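Local coordinates for ofchtiv-allosamidin (Ostrinia furnacalis, PDB 6JMB), which probably hydrolyses chitin as an insect group IV, family 18 chitinase, and is held here with the inhibitor allosamidin in its substrate cleft, at residues Lys77-Val82 and Gly158-Val163; Asp119-Asp124 and Lys148-Glu153; Ala271-Pro276 and Gly282-Asn287; Tyr291-Glu296 and Pro310-Asp315. All blocks are in the same frame, centred on the assembly; numbering follows the deposited sequence.

Contact 1: Lys77-Val82 and Gly158-Val163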
loop_
_atom_site.group_PDB
_atom_site.type_symbol
_atom_site.label_atom_id
_atom_site.label_comp_id
_atom_site.label_asym_id
_atom_site.label_seq_id
_atom_site.Cartn_x
_atom_site.Cartn_y
_atom_site.Cartn_z
ATOM N N LYS A 77 14.724 -9.160 3.012
ATOM C CA LYS A 77 15.121 -8.168 2.022
ATOM C C LYS A 77 14.555 -6.825 2.461
ATOM O O LYS A 77 13.375 -6.737 2.811
ATOM C CB LYS A 77 14.606 -8.542 0.634
ATOM C CG LYS A 77 15.157 -9.868 0.101
ATOM C CD LYS A 77 16.674 -9.832 0.013
ATOM C CE LYS A 77 17.225 -11.043 -0.718
ATOM N NZ LYS A 77 18.676 -10.883 -1.020
ATOM N N THR A 78 15.396 -5.789 2.466
ATOM C CA THR A 78 14.998 -4.453 2.894
ATOM C C THR A 78 15.177 -3.490 1.728
ATOM O O THR A 78 16.305 -3.225 1.307
ATOM C CB THR A 78 15.825 -3.976 4.091
ATOM O OG1 THR A 78 17.216 -3.968 3.749
ATOM C CG2 THR A 78 15.601 -4.863 5.302
ATOM N N LEU A 79 14.072 -2.931 1.246
ATOM C CA LEU A 79 14.052 -2.014 0.118
ATOM C C LEU A 79 13.734 -0.607 0.594
ATOM O O LEU A 79 13.164 -0.403 1.665
ATOM C CB LEU A 79 12.991 -2.429 -0.904
ATOM C CG LEU A 79 12.960 -3.886 -1.375
ATOM C CD1 LEU A 79 11.952 -4.028 -2.506
ATOM C CD2 LEU A 79 14.335 -4.352 -1.815
ATOM N N VAL A 80 14.081 0.369 -0.235
ATOM C CA VAL A 80 13.693 1.755 -0.011
ATOM C C VAL A 80 12.704 2.136 -1.109
ATOM O O VAL A 80 12.887 1.771 -2.280
ATOM C CB VAL A 80 14.920 2.687 0.051
ATOM C CG1 VAL A 80 15.648 2.786 -1.310
ATOM C CG2 VAL A 80 14.536 4.060 0.567
ATOM N N ALA A 81 11.624 2.811 -0.723
ATOM C CA ALA A 81 10.582 3.216 -1.662
ATOM C C ALA A 81 10.707 4.699 -1.986
ATOM O O ALA A 81 10.791 5.535 -1.080
ATOM C CB ALA A 81 9.189 2.937 -1.090
ATOM N N VAL A 82 10.718 5.020 -3.279
ATOM C CA VAL A 82 10.747 6.403 -3.744
ATOM C C VAL A 82 9.357 6.784 -4.231
ATOM O O VAL A 82 8.701 6.011 -4.942
ATOM C CB VAL A 82 11.812 6.600 -4.840
ATOM C CG1 VAL A 82 11.498 5.766 -6.096
ATOM C CG2 VAL A 82 11.975 8.081 -5.178
ATOM N N GLY A 158 23.118 -7.185 -8.151
ATOM C CA GLY A 158 22.176 -8.130 -7.577
ATOM C C GLY A 158 21.040 -7.500 -6.800
ATOM O O GLY A 158 20.474 -8.143 -5.909
ATOM N N LEU A 159 20.683 -6.259 -7.119
ATOM C CA LEU A 159 19.672 -5.523 -6.374
ATOM C C LEU A 159 18.275 -5.781 -6.930
ATOM O O LEU A 159 18.098 -6.071 -8.116
ATOM C CB LEU A 159 19.976 -4.027 -6.435
ATOM C CG LEU A 159 21.239 -3.617 -5.673
ATOM C CD1 LEU A 159 21.618 -2.198 -6.035
ATOM C CD2 LEU A 159 21.035 -3.755 -4.168
ATOM N N LEU A 160 17.283 -5.667 -6.050
ATOM C CA LEU A 160 15.888 -5.830 -6.431
ATOM C C LEU A 160 15.327 -4.522 -6.976
ATOM O O LEU A 160 15.753 -3.429 -6.592
ATOM C CB LEU A 160 15.058 -6.245 -5.214
ATOM C CG LEU A 160 15.386 -7.608 -4.607
ATOM C CD1 LEU A 160 14.660 -7.790 -3.284
ATOM C CD2 LEU A 160 15.014 -8.714 -5.576
ATOM N N LEU A 161 14.361 -4.648 -7.883
ATOM C CA LEU A 161 13.608 -3.514 -8.408
ATOM C C LEU A 161 12.138 -3.897 -8.402
ATOM O O LEU A 161 11.747 -4.868 -9.058
ATOM C CB LEU A 161 14.046 -3.168 -9.838
ATOM C CG LEU A 161 13.251 -2.032 -10.493
ATOM C CD1 LEU A 161 13.457 -0.718 -9.749
ATOM C CD2 LEU A 161 13.636 -1.890 -11.962
ATOM N N THR A 162 11.328 -3.145 -7.666
ATOM C CA THR A 162 9.894 -3.403 -7.585
ATOM C C THR A 162 9.136 -2.113 -7.844
ATOM O O THR A 162 9.714 -1.024 -7.867
ATOM C CB THR A 162 9.509 -3.970 -6.211
ATOM O OG1 THR A 162 9.726 -2.975 -5.200
ATOM C CG2 THR A 162 10.343 -5.199 -5.889
ATOM N N VAL A 163 7.827 -2.243 -8.070
ATOM C CA VAL A 163 6.951 -1.089 -8.208
ATOM C C VAL A 163 5.703 -1.293 -7.366
ATOM O O VAL A 163 5.331 -2.416 -7.018
ATOM C CB VAL A 163 6.551 -0.808 -9.675
ATOM C CG1 VAL A 163 7.769 -0.398 -10.504
ATOM C CG2 VAL A 163 5.834 -2.024 -10.277
#
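L160 opens the contact, crossing L79 at about a right angle. Its methyl CD1 lies 3.8 Å from CD2 of L79, and its CB also comes close to that methyl. The same CD1 packs against the inner part of the K77 chain, 4.0 Å from CB of K77, so one leucine branch serves two residues of the other strand. L161 turns its side chain from the contact, onto L150 and R151 of helix 138-154. T162 then faces L79 again, tip to tip: CD1 of L79 stands 3.6 Å from OG1 of T162 and 3.9 Å from its CG2, a purely van der Waals approach. With chi1 at 66°, OG1 of T162 sits between its own backbone N and carbonyl carbon, and its polar partner is OD1 of D122. The CB atoms of K77, L79, L160 and T162 all point to the opposing segment, although the short strand axes come no nearer than 8.7 Å, at 50° to each other. Both strands pair in parallel with strand 120-124 instead, and G120, without a side chain, lies at the level of the two leucines. The contact thus joins strands one apart, across strand 120-124, in the TIM barrel of family 18.

Contact 2: Asp119-Asp124 and Lys148-Glu153; sequences DGLDVD and KELREE. With AMI (allosamizoline), chain C.
L150 carries the contact, its two methyls each finding a different residue of strand 120-124. CD2 of L150 lies 4.0 Å from CD2 of L121, the side chains crossing at about a right angle. CD1 of L150 sits 4.3 Å from CG2 of V123, a looser approach. On the strand side, CG of L121 stands opposite its backbone N (chi1 178°), which carries CD2 out against the helix. Alternation does the rest, since L121 and V123 point to the helix while D122 and D124 belong to the barrel interior. There OD2 of D124 stands 2.8 Å from N2 of allosamizoline. The methyl C8 of the ligand's dimethylamino group also lies close to this carboxylate, and OD1 of D124 is near OE2 of E126. An alanine in place of D124 would probably leave N2 of the ligand without its close carboxylate oxygen and give the dimethylamino end more room to shift. The sequence DGLDVD begins the DGXDXDXE signature of family 18. The strand therefore has the L150 packing on one face and D124 at the ligand on the other. Around the contact, I106 and I113 of helix 99-116 touch L150 and L121 respectively, V163 of strand 160-165 meets V123, and V80 and V82 of strand 77-83 lie against L121.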
loop_
_atom_site.group_PDB
_atom_site.type_symbol
_atom_site.label_atom_id
_atom_site.label_comp_id
_atom_site.label_asym_id
_atom_site.label_seq_id
_atom_site.Cartn_x
_atom_site.Cartn_y
_atom_site.Cartn_z
ATOM N N ASP A 119 18.536 -3.493 -0.094
ATOM C CA ASP A 119 18.646 -4.572 -1.067
ATOM C C ASP A 119 17.991 -4.245 -2.397
ATOM O O ASP A 119 17.993 -5.092 -3.300
ATOM C CB ASP A 119 18.047 -5.856 -0.494
ATOM C CG ASP A 119 18.732 -6.280 0.767
ATOM O OD1 ASP A 119 19.917 -6.671 0.692
ATOM O OD2 ASP A 119 18.107 -6.188 1.844
ATOM N N GLY A 120 17.439 -3.052 -2.546
ATOM C CA GLY A 120 16.816 -2.676 -3.796
ATOM C C GLY A 120 15.915 -1.471 -3.621
ATOM O O GLY A 120 15.862 -0.852 -2.558
ATOM N N LEU A 121 15.206 -1.163 -4.705
ATOM C CA LEU A 121 14.397 0.038 -4.831
ATOM C C LEU A 121 12.975 -0.345 -5.206
ATOM O O LEU A 121 12.760 -1.184 -6.087
ATOM C CB LEU A 121 14.960 0.939 -5.941
ATOM C CG LEU A 121 14.186 2.226 -6.241
ATOM C CD1 LEU A 121 14.307 3.207 -5.085
ATOM C CD2 LEU A 121 14.665 2.860 -7.540
ATOM N N ASP A 122 12.010 0.280 -4.541
ATOM C CA ASP A 122 10.606 0.203 -4.914
ATOM C C ASP A 122 10.205 1.562 -5.467
ATOM O O ASP A 122 10.455 2.591 -4.829
ATOM C CB ASP A 122 9.758 -0.131 -3.684
ATOM C CG ASP A 122 8.286 -0.247 -4.004
ATOM O OD1 ASP A 122 7.928 -0.988 -4.947
ATOM O OD2 ASP A 122 7.476 0.403 -3.309
ATOM N N VAL A 123 9.610 1.578 -6.655
ATOM C CA VAL A 123 9.200 2.825 -7.296
ATOM C C VAL A 123 7.696 2.989 -7.128
ATOM O O VAL A 123 6.913 2.145 -7.591
ATOM C CB VAL A 123 9.606 2.864 -8.776
ATOM C CG1 VAL A 123 9.243 4.214 -9.378
ATOM C CG2 VAL A 123 11.102 2.605 -8.920
ATOM N N ASP A 124 7.296 4.068 -6.451
ATOM C CA ASP A 124 5.899 4.393 -6.180
ATOM C C ASP A 124 5.579 5.787 -6.717
ATOM O O ASP A 124 5.232 6.698 -5.959
ATOM C CB ASP A 124 5.644 4.297 -4.668
ATOM C CG ASP A 124 4.216 4.620 -4.279
ATOM O OD1 ASP A 124 3.302 4.456 -5.110
ATOM O OD2 ASP A 124 4.007 5.034 -3.123
ATOM N N LYS A 148 13.493 -0.169 -17.255
ATOM C CA LYS A 148 14.488 -0.907 -18.032
ATOM C C LYS A 148 15.904 -0.486 -17.650
ATOM O O LYS A 148 16.786 -1.330 -17.446
ATOM C CB LYS A 148 14.244 -0.666 -19.521
ATOM C CG LYS A 148 15.275 -1.306 -20.432
ATOM C CD LYS A 148 15.017 -0.922 -21.881
ATOM C CE LYS A 148 16.004 -1.591 -22.820
ATOM N NZ LYS A 148 15.929 -1.023 -24.195
ATOM N N GLU A 149 16.134 0.824 -17.546
ATOM C CA GLU A 149 17.475 1.328 -17.266
ATOM C C GLU A 149 17.888 1.055 -15.823
ATOM O O GLU A 149 19.060 0.759 -15.553
ATOM C CB GLU A 149 17.553 2.811 -17.630
ATOM C CG GLU A 149 17.366 3.042 -19.136
ATOM C CD GLU A 149 17.378 4.501 -19.540
ATOM O OE1 GLU A 149 17.458 5.366 -18.649
ATOM O OE2 GLU A 149 17.301 4.786 -20.758
ATOM N N LEU A 150 16.943 1.135 -14.884
ATOM C CA LEU A 150 17.238 0.739 -13.509
ATOM C C LEU A 150 17.638 -0.728 -13.442
ATOM O O LEU A 150 18.628 -1.086 -12.793
ATOM C CB LEU A 150 16.025 0.995 -12.612
ATOM C CG LEU A 150 15.810 2.438 -12.151
ATOM C CD1 LEU A 150 14.355 2.668 -11.765
ATOM C CD2 LEU A 150 16.732 2.799 -10.981
ATOM N N ARG A 151 16.885 -1.595 -14.123
ATOM C CA ARG A 151 17.204 -3.018 -14.107
ATOM C C ARG A 151 18.598 -3.276 -14.658
ATOM O O ARG A 151 19.368 -4.047 -14.074
ATOM C CB ARG A 151 16.160 -3.795 -14.908
ATOM C CG ARG A 151 16.554 -5.237 -15.219
ATOM C CD ARG A 151 16.820 -6.033 -13.952
ATOM N NE ARG A 151 15.641 -6.075 -13.096
ATOM C CZ ARG A 151 15.606 -6.623 -11.886
ATOM N NH1 ARG A 151 16.697 -7.179 -11.370
ATOM N NH2 ARG A 151 14.477 -6.612 -11.191
ATOM N N GLU A 152 18.940 -2.633 -15.777
ATOM C CA GLU A 152 20.250 -2.845 -16.384
ATOM C C GLU A 152 21.375 -2.506 -15.415
ATOM O O GLU A 152 22.365 -3.243 -15.317
ATOM C CB GLU A 152 20.365 -2.020 -17.663
ATOM C CG GLU A 152 19.631 -2.650 -18.836
ATOM C CD GLU A 152 19.510 -1.724 -20.027
ATOM O OE1 GLU A 152 19.875 -0.534 -19.907
ATOM O OE2 GLU A 152 19.045 -2.193 -21.089
ATOM N N GLU A 153 21.234 -1.412 -14.669
ATOM C CA GLU A 153 22.278 -1.052 -13.718
ATOM C C GLU A 153 22.234 -1.929 -12.476
ATOM O O GLU A 153 23.282 -2.372 -11.984
ATOM C CB GLU A 153 22.140 0.416 -13.322
ATOM C CG GLU A 153 23.232 0.900 -12.385
ATOM C CD GLU A 153 24.595 0.922 -13.043
ATOM O OE1 GLU A 153 24.655 1.036 -14.286
ATOM O OE2 GLU A 153 25.605 0.831 -12.315
HETATM C C1 AMI C . -0.308 4.117 -0.676
HETATM C C2 AMI C . 0.817 5.122 -1.150
HETATM C C3 AMI C . 1.094 5.921 0.024
HETATM C C4 AMI C . -0.286 5.989 0.798
HETATM C C5 AMI C . -0.689 4.592 0.753
HETATM C C6 AMI C . -2.216 4.375 1.061
HETATM C C7 AMI C . 1.567 3.041 -1.177
HETATM C C8 AMI C . 3.780 2.146 -2.060
HETATM C C9 AMI C . 2.073 0.541 -1.021
HETATM N N2 AMI C . 1.823 4.376 -1.525
HETATM N N7 AMI C . 2.477 1.915 -1.423
HETATM O O3 AMI C . 1.611 7.199 -0.345
HETATM O O4 AMI C . -0.191 6.365 2.165
HETATM O O6 AMI C . -2.970 5.189 0.186
HETATM O O7 AMI C . 0.356 2.836 -0.586
#

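Contact 3: Ala271-Pro276 and Gly282-Asn287; sequences AGLAGP and GYVGYN. With NAA (2-acetamido-2-deoxy-beta-D-allopyranose), chain B.
Within the insertion that family 18 chitinases of this type carry between the last two barrel strands, a loop runs beside a short strand: the touching parts, 271-275 and 282-284, differ in direction by 23°. One direct polar link joins them, a weak hydrogen bond from G282 N to L273 O (3.4 Å); T253 OG1 also bonds L273 O. Packing does more: CB of A271 rests 3.7 Å from CA of G282, and a CB on G282 would be tight against that methyl and jammed against the preceding carbonyl O. Further along, CG2 of V284, placed opposite its backbone N, lies 4.0 Å from CA of G275, leaving little room for a CB on that glycine. While V284 faces the loop, Y283 turns its ring the other way, into the glycan site. There the acetamido methyl C8 of the N-acetylallosamine unit joined to allosamizoline makes a CH-pi contact, 3.5 Å above one ring face and offset toward the rim. An alanine at Y283 is likely to strip this methyl of its aromatic floor and leave the acetamido group freer to turn. The backbone of Y283 still serves the loop: a water accepts from G275 N at 2.9 Å and donates to Y283 O at 2.8 Å.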
loop_
_atom_site.group_PDB
_atom_site.type_symbol
_atom_site.label_atom_id
_atom_site.label_comp_id
_atom_site.label_asym_id
_atom_site.label_seq_id
_atom_site.Cartn_x
_atom_site.Cartn_y
_atom_site.Cartn_z
ATOM N N ALA A 271 -15.502 13.602 4.987
ATOM C CA ALA A 271 -14.653 12.768 5.821
ATOM C C ALA A 271 -15.188 12.691 7.243
ATOM O O ALA A 271 -15.819 13.624 7.753
ATOM C CB ALA A 271 -13.221 13.306 5.823
ATOM N N GLY A 272 -14.929 11.559 7.878
ATOM C CA GLY A 272 -15.394 11.258 9.212
ATOM C C GLY A 272 -14.305 11.393 10.258
ATOM O O GLY A 272 -13.436 12.272 10.184
ATOM N N LEU A 273 -14.341 10.505 11.243
ATOM C CA LEU A 273 -13.457 10.649 12.383
ATOM C C LEU A 273 -11.999 10.403 12.005
ATOM O O LEU A 273 -11.671 9.837 10.959
ATOM C CB LEU A 273 -13.900 9.745 13.540
ATOM C CG LEU A 273 -13.798 8.209 13.459
ATOM C CD1 LEU A 273 -12.376 7.656 13.601
ATOM C CD2 LEU A 273 -14.683 7.656 14.570
ATOM N N ALA A 274 -11.124 10.835 12.905
ATOM C CA ALA A 274 -9.693 10.622 12.820
ATOM C C ALA A 274 -9.267 9.751 13.987
ATOM O O ALA A 274 -9.912 9.734 15.035
ATOM C CB ALA A 274 -8.947 11.953 12.915
ATOM N N GLY A 275 -8.179 9.019 13.796
ATOM C CA GLY A 275 -7.583 8.288 14.884
ATOM C C GLY A 275 -6.823 9.227 15.798
ATOM O O GLY A 275 -6.355 10.289 15.376
ATOM N N PRO A 276 -6.672 8.849 17.070
ATOM C CA PRO A 276 -5.970 9.739 18.015
ATOM C C PRO A 276 -4.504 9.957 17.682
ATOM O O PRO A 276 -3.942 10.990 18.073
ATOM C CB PRO A 276 -6.143 9.052 19.378
ATOM C CG PRO A 276 -6.889 7.782 19.134
ATOM C CD PRO A 276 -7.078 7.568 17.673
ATOM N N GLY A 282 -10.882 11.188 7.963
ATOM C CA GLY A 282 -11.055 10.398 6.762
ATOM C C GLY A 282 -10.331 9.070 6.751
ATOM O O GLY A 282 -10.621 8.243 5.885
ATOM N N TYR A 283 -9.401 8.829 7.667
ATOM C CA TYR A 283 -8.811 7.501 7.752
ATOM C C TYR A 283 -8.453 7.203 9.198
ATOM O O TYR A 283 -8.383 8.102 10.042
ATOM C CB TYR A 283 -7.647 7.285 6.759
ATOM C CG TYR A 283 -6.262 7.617 7.277
ATOM C CD1 TYR A 283 -5.752 8.904 7.169
ATOM C CD2 TYR A 283 -5.448 6.635 7.831
ATOM C CE1 TYR A 283 -4.477 9.209 7.621
ATOM C CE2 TYR A 283 -4.171 6.937 8.292
ATOM C CZ TYR A 283 -3.698 8.223 8.183
ATOM O OH TYR A 283 -2.432 8.529 8.634
ATOM N N VAL A 284 -8.274 5.917 9.481
ATOM C CA VAL A 284 -7.978 5.461 10.835
ATOM C C VAL A 284 -7.181 4.169 10.730
ATOM O O VAL A 284 -7.467 3.322 9.879
ATOM C CB VAL A 284 -9.281 5.302 11.651
ATOM C CG1 VAL A 284 -10.189 4.235 11.051
ATOM C CG2 VAL A 284 -8.974 5.016 13.107
ATOM N N GLY A 285 -6.152 4.030 11.558
ATOM C CA GLY A 285 -5.402 2.789 11.569
ATOM C C GLY A 285 -6.207 1.665 12.194
ATOM O O GLY A 285 -7.092 1.891 13.019
ATOM N N TYR A 286 -5.915 0.427 11.779
ATOM C CA TYR A 286 -6.575 -0.707 12.421
ATOM C C TYR A 286 -6.328 -0.707 13.926
ATOM O O TYR A 286 -7.247 -0.983 14.708
ATOM C CB TYR A 286 -6.147 -2.044 11.801
ATOM C CG TYR A 286 -6.765 -3.212 12.534
ATOM C CD1 TYR A 286 -8.095 -3.555 12.329
ATOM C CD2 TYR A 286 -6.037 -3.934 13.478
ATOM C CE1 TYR A 286 -8.678 -4.608 13.021
ATOM C CE2 TYR A 286 -6.613 -4.982 14.180
ATOM C CZ TYR A 286 -7.929 -5.314 13.941
ATOM O OH TYR A 286 -8.518 -6.357 14.633
ATOM N N ASN A 287 -5.091 -0.414 14.351
ATOM C CA ASN A 287 -4.793 -0.347 15.781
ATOM C C ASN A 287 -5.726 0.627 16.482
ATOM O O ASN A 287 -6.259 0.329 17.560
ATOM C CB ASN A 287 -3.323 0.030 16.020
ATOM C CG ASN A 287 -2.956 1.413 15.485
ATOM O OD1 ASN A 287 -3.364 1.812 14.391
ATOM N ND2 ASN A 287 -2.151 2.144 16.259
HETATM C C1 NAA B . -0.176 7.743 2.374
HETATM C C2 NAA B . -0.562 8.039 3.814
HETATM C C3 NAA B . -0.398 9.469 4.164
HETATM C C4 NAA B . 1.018 9.935 3.882
HETATM C C5 NAA B . 1.360 9.650 2.426
HETATM C C6 NAA B . 2.767 10.023 2.069
HETATM C C7 NAA B . -2.318 6.435 4.766
HETATM C C8 NAA B . -3.780 5.978 4.811
HETATM N N2 NAA B . -1.996 7.598 3.902
HETATM O O3 NAA B . -1.360 10.232 3.373
HETATM O O4 NAA B . 1.186 11.351 4.099
HETATM O O5 NAA B . 1.222 8.215 2.183
HETATM O O6 NAA B . 2.928 9.788 0.686
HETATM O O7 NAA B . -1.481 5.908 5.393
HETATM O O HOH W 1 -6.584 9.660 11.511
#

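Contact 4: Tyr291-Glu296 and Pro310-Asp315; sequences YILQQE and PYAFLD
L293 brings CD2 within 4.2 Å of CB of A312. The CB of L293 does not aim at the strand, but its branched end swings nearer, and V301 of strand 300-304 touches it as well. E296 and L314 form the other half, crossing at about a right angle, with CG of the glutamate 4.1 Å from CD2 of the leucine; the bend of E296 at chi2 (50°) leaves its methylene portion facing the strand while OE2 is taken by OG of S298. E296 has two deposited conformers, so this half is the less certain. On the strand, A312 and L314 point to the helix whereas F313 turns away onto T300 and Q302. Polar groups gather on another part of the helix: NE2 of Q294 donates to OE1 of Q295 at 3.2 Å (N-H...O 152°), and CG of Q295 lies over one face of the Y291 ring. The contact therefore joins the end of helix 286-295 to strand 309-314 by aliphatic carbons alone. Both belong to the insertion between barrel strands 243-256 and 341-345, as in family 18 chitinases with this domain. Two separate, rather long carbon-carbon approaches and just 96 Å² of buried surface imply light dispersion packing, with no polar bond across it to fix the spacing.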
loop_
_atom_site.group_PDB
_atom_site.type_symbol
_atom_site.label_atom_id
_atom_site.label_comp_id
_atom_site.label_asym_id
_atom_site.label_seq_id
_atom_site.Cartn_x
_atom_site.Cartn_y
_atom_site.Cartn_z
ATOM N N TYR A 291 -9.343 -0.645 18.745
ATOM C CA TYR A 291 -9.431 -0.192 20.126
ATOM C C TYR A 291 -10.713 0.594 20.362
ATOM O O TYR A 291 -11.402 0.381 21.367
ATOM C CB TYR A 291 -8.205 0.645 20.473
ATOM C CG TYR A 291 -8.154 1.046 21.923
ATOM C CD1 TYR A 291 -7.780 0.136 22.902
ATOM C CD2 TYR A 291 -8.493 2.333 22.313
ATOM C CE1 TYR A 291 -7.739 0.506 24.237
ATOM C CE2 TYR A 291 -8.458 2.710 23.639
ATOM C CZ TYR A 291 -8.081 1.795 24.593
ATOM O OH TYR A 291 -8.043 2.173 25.915
ATOM N N ILE A 292 -11.046 1.503 19.442
ATOM C CA ILE A 292 -12.293 2.262 19.532
ATOM C C ILE A 292 -13.494 1.322 19.634
ATOM O O ILE A 292 -14.374 1.499 20.489
ATOM C CB ILE A 292 -12.402 3.236 18.341
ATOM C CG1 ILE A 292 -11.520 4.465 18.597
ATOM C CG2 ILE A 292 -13.850 3.640 18.093
ATOM C CD1 ILE A 292 -11.224 5.298 17.362
ATOM N N LEU A 293 -13.539 0.294 18.783
ATOM C CA LEU A 293 -14.659 -0.646 18.814
ATOM C C LEU A 293 -14.698 -1.414 20.129
ATOM O O LEU A 293 -15.772 -1.661 20.684
ATOM C CB LEU A 293 -14.553 -1.624 17.646
ATOM C CG LEU A 293 -14.788 -1.046 16.258
ATOM C CD1 LEU A 293 -14.565 -2.138 15.226
ATOM C CD2 LEU A 293 -16.191 -0.470 16.160
ATOM N N GLN A 294 -13.532 -1.813 20.630
ATOM C CA GLN A 294 -13.464 -2.541 21.891
ATOM C C GLN A 294 -13.944 -1.688 23.065
ATOM O O GLN A 294 -14.547 -2.216 24.006
ATOM C CB GLN A 294 -12.030 -3.007 22.109
ATOM C CG GLN A 294 -11.769 -3.743 23.398
ATOM C CD GLN A 294 -10.315 -4.125 23.522
ATOM O OE1 GLN A 294 -9.921 -5.225 23.145
ATOM N NE2 GLN A 294 -9.501 -3.207 24.024
ATOM N N GLN A 295 -13.699 -0.382 23.029
ATOM C CA GLN A 295 -13.988 0.487 24.163
ATOM C C GLN A 295 -15.367 1.133 24.126
ATOM O O GLN A 295 -15.831 1.621 25.165
ATOM C CB GLN A 295 -12.910 1.568 24.323
ATOM C CG GLN A 295 -11.499 1.034 24.540
ATOM C CD GLN A 295 -11.398 0.149 25.772
ATOM O OE1 GLN A 295 -11.108 -1.044 25.675
ATOM N NE2 GLN A 295 -11.634 0.739 26.943
ATOM N N GLU A 296 -16.020 1.177 22.970
ATOM C CA GLU A 296 -17.310 1.861 22.819
ATOM C C GLU A 296 -18.312 0.864 22.249
ATOM O O GLU A 296 -18.326 0.617 21.039
ATOM C CB GLU A 296 -17.207 3.100 21.945
ATOM C CG GLU A 296 -18.532 3.780 21.706
ATOM C CD GLU A 296 -19.312 4.033 22.992
ATOM O OE1 GLU A 296 -18.845 4.825 23.836
ATOM O OE2 GLU A 296 -20.383 3.417 23.170
ATOM N N PRO A 310 -15.922 -5.880 6.623
ATOM C CA PRO A 310 -16.753 -5.273 7.664
ATOM C C PRO A 310 -16.843 -3.763 7.503
ATOM O O PRO A 310 -16.009 -3.110 6.873
ATOM C CB PRO A 310 -15.962 -5.593 8.938
ATOM C CG PRO A 310 -14.533 -5.471 8.478
ATOM C CD PRO A 310 -14.525 -6.047 7.069
ATOM N N TYR A 311 -17.881 -3.211 8.115
ATOM C CA TYR A 311 -18.001 -1.771 8.261
ATOM C C TYR A 311 -18.709 -1.503 9.577
ATOM O O TYR A 311 -19.332 -2.397 10.156
ATOM C CB TYR A 311 -18.732 -1.129 7.071
ATOM C CG TYR A 311 -20.150 -1.614 6.869
ATOM C CD1 TYR A 311 -20.414 -2.835 6.260
ATOM C CD2 TYR A 311 -21.231 -0.849 7.292
ATOM C CE1 TYR A 311 -21.715 -3.282 6.078
ATOM C CE2 TYR A 311 -22.531 -1.289 7.111
ATOM C CZ TYR A 311 -22.764 -2.499 6.509
ATOM O OH TYR A 311 -24.067 -2.932 6.333
ATOM N N ALA A 312 -18.605 -0.269 10.056
ATOM C CA ALA A 312 -19.144 0.073 11.360
ATOM C C ALA A 312 -19.772 1.452 11.303
ATOM O O ALA A 312 -19.331 2.321 10.548
ATOM C CB ALA A 312 -18.060 0.031 12.443
ATOM N N PHE A 313 -20.809 1.655 12.108
ATOM C CA PHE A 313 -21.428 2.969 12.163
ATOM C C PHE A 313 -21.868 3.301 13.580
ATOM O O PHE A 313 -22.147 2.416 14.395
ATOM C CB PHE A 313 -22.589 3.134 11.168
ATOM C CG PHE A 313 -23.657 2.096 11.294
ATOM C CD1 PHE A 313 -24.707 2.273 12.179
ATOM C CD2 PHE A 313 -23.617 0.947 10.521
ATOM C CE1 PHE A 313 -25.703 1.321 12.295
ATOM C CE2 PHE A 313 -24.614 -0.012 10.630
ATOM C CZ PHE A 313 -25.655 0.178 11.519
ATOM N N LEU A 314 -21.903 4.600 13.859
ATOM C CA LEU A 314 -22.377 5.115 15.139
ATOM C C LEU A 314 -22.835 6.537 14.859
ATOM O O LEU A 314 -22.001 7.419 14.625
ATOM C CB LEU A 314 -21.255 5.094 16.165
ATOM C CG LEU A 314 -21.583 5.703 17.530
ATOM C CD1 LEU A 314 -22.839 5.065 18.112
ATOM C CD2 LEU A 314 -20.409 5.530 18.477
ATOM N N ASP A 315 -24.151 6.748 14.863
ATOM C CA ASP A 315 -24.718 8.044 14.505
ATOM C C ASP A 315 -24.156 8.509 13.163
ATOM O O ASP A 315 -24.311 7.801 12.164
ATOM C CB ASP A 315 -24.502 9.066 15.625
ATOM C CG ASP A 315 -25.216 8.688 16.900
ATOM O OD1 ASP A 315 -26.306 8.092 16.811
ATOM O OD2 ASP A 315 -24.683 8.991 17.991
#

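In the fold
Contacts 1 and 2 form one block of the barrel wall and the helix packed on it: their centres are 7 Å apart, and strand 120-124 of contact 2 runs between the two strands of contact 1, with T78 O only 2.6 Å from D119 N. Contacts 3 and 4, with centres 11 Å apart, share helix 286-295 in the insertion on the opposite side of the chain's centre. The bound inhibitor spans the division: D124 of contact 2 meets allosamizoline and Y283 of contact 3 the sugar bonded to it, although the centres of these contacts are about 34 Å apart. The side chain of T162 in contact 1 comes to about 8 Å from allosamizoline. Contact 4 is about 42 Å from contact 2, centre to centre.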